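Local coordinates for protein aminoglycoside phosphotransferase (Mycobacterium smegmatis, PDB 6EF6) that phosphorylates (S)-1-amino-2-propanol, acting as the aminopropanol kinase of a bacterial aminoacetone utilization microcompartment, at residues 75-87 and 160-173. Residues are numbered along the deposited sequence; the frame is centred on the assembly and turned at random.
Sequences YHQPHEIESELDW and HSQRWTRPAGFGRF
Arg172 and Tyr75 sandwich the imidazole of His76: NH1 of the guanidinium lies over one face, toward the rim, and CD2 of Tyr75 over the other. CE1 of His76 also comes 3.6 Å from Phe173 CE2, the two rings meeting obliquely, while Phe173 turns its edge, offset, to the face of Tyr75 with the planes at 81°. Farther along the helix, Ser83 CB sits over one face of the Phe170 ring in a CH-pi contact, and Arg166 CD covers the opposite face. One turn beyond Ser83, Trp87 and Trp164 lie nearly parallel but slid apart, and Trp87 NE1, at the indole edge, donates in its own ring plane to His160 ND1 (3.0 Å).

The polar side of the contact shows how one arginine can tie a passing segment to a helix flank. With CG anti to the carbonyl carbon (chi1 -64°) and bends at chi2 and chi3, Arg172 folds back over the helix, where NH1 donates a hydrogen bond to Glu80 O (2.9 Å), which lies in the guanidinium plane. That oxygen is reached from above its carbonyl plane, on the face opposite the helical bond from Glu84 N. NH1 also binds a water held by Glu84 OE1, whose salt bridge is to Arg69. NE and NH2 are taken by the carbonyls of Cys256 and Asp254, so the guanidinium's rotation is fixed. One turn along, Gly171 N donates to Ser83 OG at 3.0 Å. Back at Glu80, a second water joins OE2 to Phe173 N.

Helix 78-94, packed against the five-stranded antiparallel sheet, thus has the segment 160-173 laid along another flank. This joins the sheet-bearing lobe to the helical lobe, the two-lobed build of aminoglycoside phosphotransferase-like kinases, with the benzoic acid pocket, which includes Arg69, beside the Glu84 side chain.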
loop_
_atom_site.group_PDB
_atom_site.type_symbol
_atom_site.label_atom_id
_atom_site.label_comp_id
_atom_site.label_asym_id
_atom_site.label_seq_id
_atom_site.Cartn_x
_atom_site.Cartn_y
_atom_site.Cartn_z
ATOM N N TYR A 75 5.748 -7.344 -12.067
ATOM C CA TYR A 75 5.609 -7.288 -10.609
ATOM C C TYR A 75 4.912 -8.523 -10.059
ATOM O O TYR A 75 5.347 -9.062 -9.035
ATOM C CB TYR A 75 4.867 -6.021 -10.193
ATOM C CG TYR A 75 5.020 -5.577 -8.727
ATOM C CD1 TYR A 75 6.278 -5.261 -8.194
ATOM C CD2 TYR A 75 3.908 -5.389 -7.940
ATOM C CE1 TYR A 75 6.414 -4.808 -6.874
ATOM C CE2 TYR A 75 4.036 -4.938 -6.588
ATOM C CZ TYR A 75 5.278 -4.658 -6.097
ATOM O OH TYR A 75 5.438 -4.183 -4.804
ATOM N N HIS A 76 3.834 -8.994 -10.705
ATOM C CA HIS A 76 3.141 -10.186 -10.241
ATOM C C HIS A 76 2.940 -11.166 -11.382
ATOM O O HIS A 76 2.821 -10.773 -12.546
ATOM C CB HIS A 76 1.733 -9.859 -9.750
ATOM C CG HIS A 76 1.688 -9.028 -8.510
ATOM N ND1 HIS A 76 2.319 -9.394 -7.342
ATOM C CD2 HIS A 76 1.030 -7.875 -8.249
ATOM C CE1 HIS A 76 2.082 -8.466 -6.421
ATOM N NE2 HIS A 76 1.304 -7.540 -6.947
ATOM N N GLN A 77 2.832 -12.441 -11.009
ATOM C CA GLN A 77 2.279 -13.480 -11.857
ATOM C C GLN A 77 0.767 -13.525 -11.705
ATOM O O GLN A 77 0.214 -13.076 -10.698
ATOM C CB GLN A 77 2.845 -14.835 -11.449
ATOM C CG GLN A 77 4.353 -14.933 -11.544
ATOM C CD GLN A 77 4.868 -14.600 -12.929
ATOM O OE1 GLN A 77 5.555 -13.593 -13.130
ATOM N NE2 GLN A 77 4.536 -15.444 -13.897
ATOM N N PRO A 78 0.051 -14.117 -12.653
ATOM C CA PRO A 78 -1.418 -14.068 -12.558
ATOM C C PRO A 78 -1.988 -14.765 -11.337
ATOM O O PRO A 78 -2.968 -14.277 -10.783
ATOM C CB PRO A 78 -1.901 -14.701 -13.870
ATOM C CG PRO A 78 -0.740 -14.694 -14.766
ATOM C CD PRO A 78 0.509 -14.717 -13.924
ATOM N N HIS A 79 -1.414 -15.877 -10.893
ATOM C CA HIS A 79 -1.954 -16.555 -9.719
ATOM C C HIS A 79 -1.860 -15.688 -8.476
ATOM O O HIS A 79 -2.721 -15.770 -7.595
ATOM C CB HIS A 79 -1.255 -17.906 -9.521
ATOM C CG HIS A 79 0.097 -17.808 -8.877
ATOM N ND1 HIS A 79 1.261 -17.657 -9.603
ATOM C CD2 HIS A 79 0.469 -17.850 -7.576
ATOM C CE1 HIS A 79 2.289 -17.604 -8.776
ATOM N NE2 HIS A 79 1.836 -17.717 -7.540
ATOM N N GLU A 80 -0.829 -14.835 -8.394
ATOM C CA GLU A 80 -0.708 -13.901 -7.277
ATOM C C GLU A 80 -1.827 -12.878 -7.307
ATOM O O GLU A 80 -2.410 -12.562 -6.275
ATOM C CB GLU A 80 0.621 -13.167 -7.364
ATOM C CG GLU A 80 1.876 -13.979 -7.195
ATOM C CD GLU A 80 3.103 -13.109 -7.471
ATOM O OE1 GLU A 80 3.572 -13.109 -8.624
ATOM O OE2 GLU A 80 3.557 -12.372 -6.554
ATOM N N ILE A 81 -2.147 -12.355 -8.493
ATOM C CA ILE A 81 -3.257 -11.415 -8.619
ATOM C C ILE A 81 -4.562 -12.101 -8.244
ATOM O O ILE A 81 -5.378 -11.548 -7.501
ATOM C CB ILE A 81 -3.295 -10.801 -10.035
ATOM C CG1 ILE A 81 -1.967 -10.080 -10.380
ATOM C CG2 ILE A 81 -4.478 -9.841 -10.150
ATOM C CD1 ILE A 81 -1.835 -9.574 -11.845
ATOM N N GLU A 82 -4.746 -13.343 -8.700
ATOM C CA GLU A 82 -5.935 -14.101 -8.315
ATOM C C GLU A 82 -6.059 -14.234 -6.800
ATOM O O GLU A 82 -7.165 -14.155 -6.268
ATOM C CB GLU A 82 -5.931 -15.474 -8.963
ATOM C CG GLU A 82 -6.122 -15.404 -10.473
ATOM C CD GLU A 82 -5.887 -16.739 -11.145
ATOM O OE1 GLU A 82 -5.440 -17.687 -10.464
ATOM O OE2 GLU A 82 -6.144 -16.834 -12.361
ATOM N N SER A 83 -4.939 -14.411 -6.086
ATOM C CA SER A 83 -4.970 -14.473 -4.631
ATOM C C SER A 83 -5.429 -13.157 -4.005
ATOM O O SER A 83 -6.172 -13.164 -3.014
ATOM C CB SER A 83 -3.611 -14.925 -4.103
ATOM O OG SER A 83 -3.399 -16.299 -4.422
ATOM N N GLU A 84 -4.977 -12.006 -4.532
ATOM C CA GLU A 84 -5.495 -10.720 -4.068
ATOM C C GLU A 84 -7.001 -10.710 -4.226
ATOM O O GLU A 84 -7.729 -10.312 -3.316
ATOM C CB GLU A 84 -4.891 -9.581 -4.902
ATOM C CG GLU A 84 -5.526 -8.196 -4.607
ATOM C CD GLU A 84 -5.406 -7.188 -5.764
ATOM O OE1 GLU A 84 -4.763 -7.504 -6.787
ATOM O OE2 GLU A 84 -5.967 -6.076 -5.626
ATOM N N LEU A 85 -7.478 -11.092 -5.415
ATOM C CA LEU A 85 -8.912 -11.063 -5.703
ATOM C C LEU A 85 -9.688 -12.019 -4.797
ATOM O O LEU A 85 -10.818 -11.718 -4.425
ATOM C CB LEU A 85 -9.184 -11.324 -7.198
ATOM C CG LEU A 85 -8.456 -10.358 -8.176
ATOM C CD1 LEU A 85 -8.900 -10.637 -9.592
ATOM C CD2 LEU A 85 -8.615 -8.888 -7.828
ATOM N N ASP A 86 -9.093 -13.145 -4.405
ATOM C CA ASP A 86 -9.750 -14.031 -3.436
ATOM C C ASP A 86 -9.903 -13.356 -2.076
ATOM O O ASP A 86 -10.932 -13.517 -1.405
ATOM C CB ASP A 86 -8.933 -15.308 -3.276
ATOM C CG ASP A 86 -9.063 -16.266 -4.480
ATOM O OD1 ASP A 86 -10.040 -16.119 -5.259
ATOM O OD2 ASP A 86 -8.170 -17.122 -4.620
ATOM N N TRP A 87 -8.907 -12.556 -1.637
ATOM C CA TRP A 87 -9.106 -11.824 -0.398
ATOM C C TRP A 87 -10.210 -10.787 -0.555
ATOM O O TRP A 87 -11.050 -10.619 0.350
ATOM C CB TRP A 87 -7.810 -11.177 0.078
ATOM C CG TRP A 87 -7.852 -10.685 1.496
ATOM C CD1 TRP A 87 -8.713 -11.070 2.469
ATOM C CD2 TRP A 87 -6.994 -9.703 2.118
ATOM N NE1 TRP A 87 -8.466 -10.402 3.636
ATOM C CE2 TRP A 87 -7.421 -9.533 3.455
ATOM C CE3 TRP A 87 -5.941 -8.933 1.660
ATOM C CZ2 TRP A 87 -6.794 -8.697 4.348
ATOM C CZ3 TRP A 87 -5.332 -8.064 2.537
ATOM C CH2 TRP A 87 -5.764 -7.928 3.872
ATOM N N HIS A 160 -10.210 -9.529 9.923
ATOM C CA HIS A 160 -10.560 -10.478 8.871
ATOM C C HIS A 160 -9.393 -11.394 8.543
ATOM O O HIS A 160 -9.537 -12.624 8.463
ATOM C CB HIS A 160 -11.054 -9.793 7.610
ATOM C CG HIS A 160 -11.457 -10.782 6.581
ATOM N ND1 HIS A 160 -10.601 -11.262 5.615
ATOM C CD2 HIS A 160 -12.588 -11.522 6.479
ATOM C CE1 HIS A 160 -11.213 -12.194 4.908
ATOM N NE2 HIS A 160 -12.418 -12.396 5.431
ATOM N N SER A 161 -8.217 -10.818 8.344
ATOM C CA SER A 161 -7.044 -11.609 7.990
ATOM C C SER A 161 -6.750 -12.682 9.045
ATOM O O SER A 161 -6.374 -13.816 8.704
ATOM C CB SER A 161 -5.842 -10.655 7.808
ATOM O OG SER A 161 -4.595 -11.360 7.812
ATOM N N GLN A 162 -6.882 -12.330 10.320
ATOM C CA GLN A 162 -6.608 -13.273 11.401
ATOM C C GLN A 162 -7.577 -14.434 11.443
ATOM O O GLN A 162 -7.221 -15.507 11.953
ATOM C CB GLN A 162 -6.683 -12.557 12.735
ATOM C CG GLN A 162 -5.495 -11.640 12.935
ATOM C CD GLN A 162 -5.033 -11.572 14.358
ATOM O OE1 GLN A 162 -5.576 -10.818 15.167
ATOM N NE2 GLN A 162 -4.024 -12.367 14.680
ATOM N N ARG A 163 -8.804 -14.265 10.966
ATOM C CA ARG A 163 -9.748 -15.369 11.063
ATOM C C ARG A 163 -9.980 -16.085 9.742
ATOM O O ARG A 163 -10.540 -17.183 9.740
ATOM C CB ARG A 163 -11.055 -14.851 11.643
ATOM C CG ARG A 163 -11.872 -13.987 10.748
ATOM C CD ARG A 163 -13.158 -13.514 11.453
ATOM N NE ARG A 163 -13.552 -12.172 11.016
ATOM C CZ ARG A 163 -14.370 -11.900 9.998
ATOM N NH1 ARG A 163 -14.629 -10.628 9.700
ATOM N NH2 ARG A 163 -14.926 -12.877 9.282
ATOM N N TRP A 164 -9.485 -15.541 8.641
ATOM C CA TRP A 164 -9.818 -16.064 7.320
ATOM C C TRP A 164 -8.983 -17.292 7.050
ATOM O O TRP A 164 -7.748 -17.231 7.053
ATOM C CB TRP A 164 -9.535 -15.004 6.250
ATOM C CG TRP A 164 -9.899 -15.411 4.827
ATOM C CD1 TRP A 164 -11.026 -16.108 4.424
ATOM C CD2 TRP A 164 -9.151 -15.146 3.646
ATOM N NE1 TRP A 164 -11.010 -16.287 3.063
ATOM C CE2 TRP A 164 -9.879 -15.692 2.562
ATOM C CE3 TRP A 164 -7.932 -14.490 3.390
ATOM C CZ2 TRP A 164 -9.419 -15.611 1.261
ATOM C CZ3 TRP A 164 -7.487 -14.409 2.099
ATOM C CH2 TRP A 164 -8.236 -14.952 1.053
ATOM N N THR A 165 -9.657 -18.389 6.740
ATOM C CA THR A 165 -8.968 -19.566 6.259
ATOM C C THR A 165 -8.733 -19.400 4.761
ATOM O O THR A 165 -9.687 -19.330 3.980
ATOM C CB THR A 165 -9.794 -20.808 6.583
ATOM O OG1 THR A 165 -9.893 -20.907 8.011
ATOM C CG2 THR A 165 -9.149 -22.066 6.005
ATOM N N ARG A 166 -7.472 -19.302 4.377
ATOM C CA ARG A 166 -7.118 -18.965 3.007
ATOM C C ARG A 166 -7.315 -20.148 2.053
ATOM O O ARG A 166 -7.276 -21.324 2.462
ATOM C CB ARG A 166 -5.686 -18.479 2.940
ATOM C CG ARG A 166 -5.498 -17.212 3.805
ATOM C CD ARG A 166 -4.197 -16.559 3.571
ATOM N NE ARG A 166 -3.073 -17.355 4.076
ATOM C CZ ARG A 166 -2.590 -17.265 5.303
ATOM N NH1 ARG A 166 -3.131 -16.429 6.172
ATOM N NH2 ARG A 166 -1.568 -18.032 5.653
ATOM N N PRO A 167 -7.589 -19.870 0.780
ATOM C CA PRO A 167 -7.778 -20.956 -0.182
ATOM C C PRO A 167 -6.536 -21.804 -0.326
ATOM O O PRO A 167 -5.399 -21.336 -0.206
ATOM C CB PRO A 167 -8.048 -20.228 -1.510
ATOM C CG PRO A 167 -8.256 -18.846 -1.201
ATOM C CD PRO A 167 -7.733 -18.539 0.164
ATOM N N ALA A 168 -6.776 -23.083 -0.645
ATOM C CA ALA A 168 -5.690 -23.887 -1.139
ATOM C C ALA A 168 -5.077 -23.168 -2.328
ATOM O O ALA A 168 -5.788 -22.611 -3.176
ATOM C CB ALA A 168 -6.173 -25.278 -1.552
ATOM N N GLY A 169 -3.778 -23.193 -2.370
ATOM C CA GLY A 169 -3.021 -22.557 -3.425
ATOM C C GLY A 169 -2.855 -21.056 -3.307
ATOM O O GLY A 169 -2.243 -20.466 -4.188
ATOM N N PHE A 170 -3.351 -20.429 -2.245
ATOM C CA PHE A 170 -3.124 -18.998 -2.045
ATOM C C PHE A 170 -1.633 -18.706 -2.082
ATOM O O PHE A 170 -0.828 -19.422 -1.490
ATOM C CB PHE A 170 -3.646 -18.597 -0.672
ATOM C CG PHE A 170 -3.630 -17.115 -0.419
ATOM C CD1 PHE A 170 -4.732 -16.371 -0.758
ATOM C CD2 PHE A 170 -2.575 -16.501 0.225
ATOM C CE1 PHE A 170 -4.751 -15.012 -0.549
ATOM C CE2 PHE A 170 -2.607 -15.132 0.465
ATOM C CZ PHE A 170 -3.713 -14.418 0.094
ATOM N N GLY A 171 -1.260 -17.624 -2.762
ATOM C CA GLY A 171 0.124 -17.241 -2.877
ATOM C C GLY A 171 0.285 -15.742 -2.972
ATOM O O GLY A 171 -0.237 -15.136 -3.916
ATOM N N ARG A 172 0.974 -15.155 -2.002
ATOM C CA ARG A 172 1.359 -13.754 -2.104
ATOM C C ARG A 172 2.772 -13.601 -1.555
ATOM O O ARG A 172 3.216 -14.404 -0.738
ATOM C CB ARG A 172 0.455 -12.797 -1.316
ATOM C CG ARG A 172 -0.971 -12.739 -1.809
ATOM C CD ARG A 172 -1.102 -12.045 -3.163
ATOM N NE ARG A 172 -0.622 -10.669 -3.118
ATOM C CZ ARG A 172 -0.688 -9.793 -4.108
ATOM N NH1 ARG A 172 -1.186 -10.119 -5.285
ATOM N NH2 ARG A 172 -0.276 -8.583 -3.917
ATOM N N PHE A 173 3.471 -12.576 -2.009
ATOM C CA PHE A 173 4.821 -12.298 -1.539
ATOM C C PHE A 173 4.826 -11.747 -0.118
ATOM O O PHE A 173 3.778 -11.560 0.518
ATOM C CB PHE A 173 5.594 -11.445 -2.553
ATOM C CG PHE A 173 5.002 -10.071 -2.881
ATOM C CD1 PHE A 173 4.060 -9.428 -2.080
ATOM C CD2 PHE A 173 5.423 -9.401 -4.028
ATOM C CE1 PHE A 173 3.572 -8.186 -2.418
ATOM C CE2 PHE A 173 4.933 -8.117 -4.330
ATOM C CZ PHE A 173 4.024 -7.531 -3.541
HETATM O O HOH W 1 2.377 -11.441 -4.487
HETATM O O HOH W 2 -2.203 -8.124 -6.975
#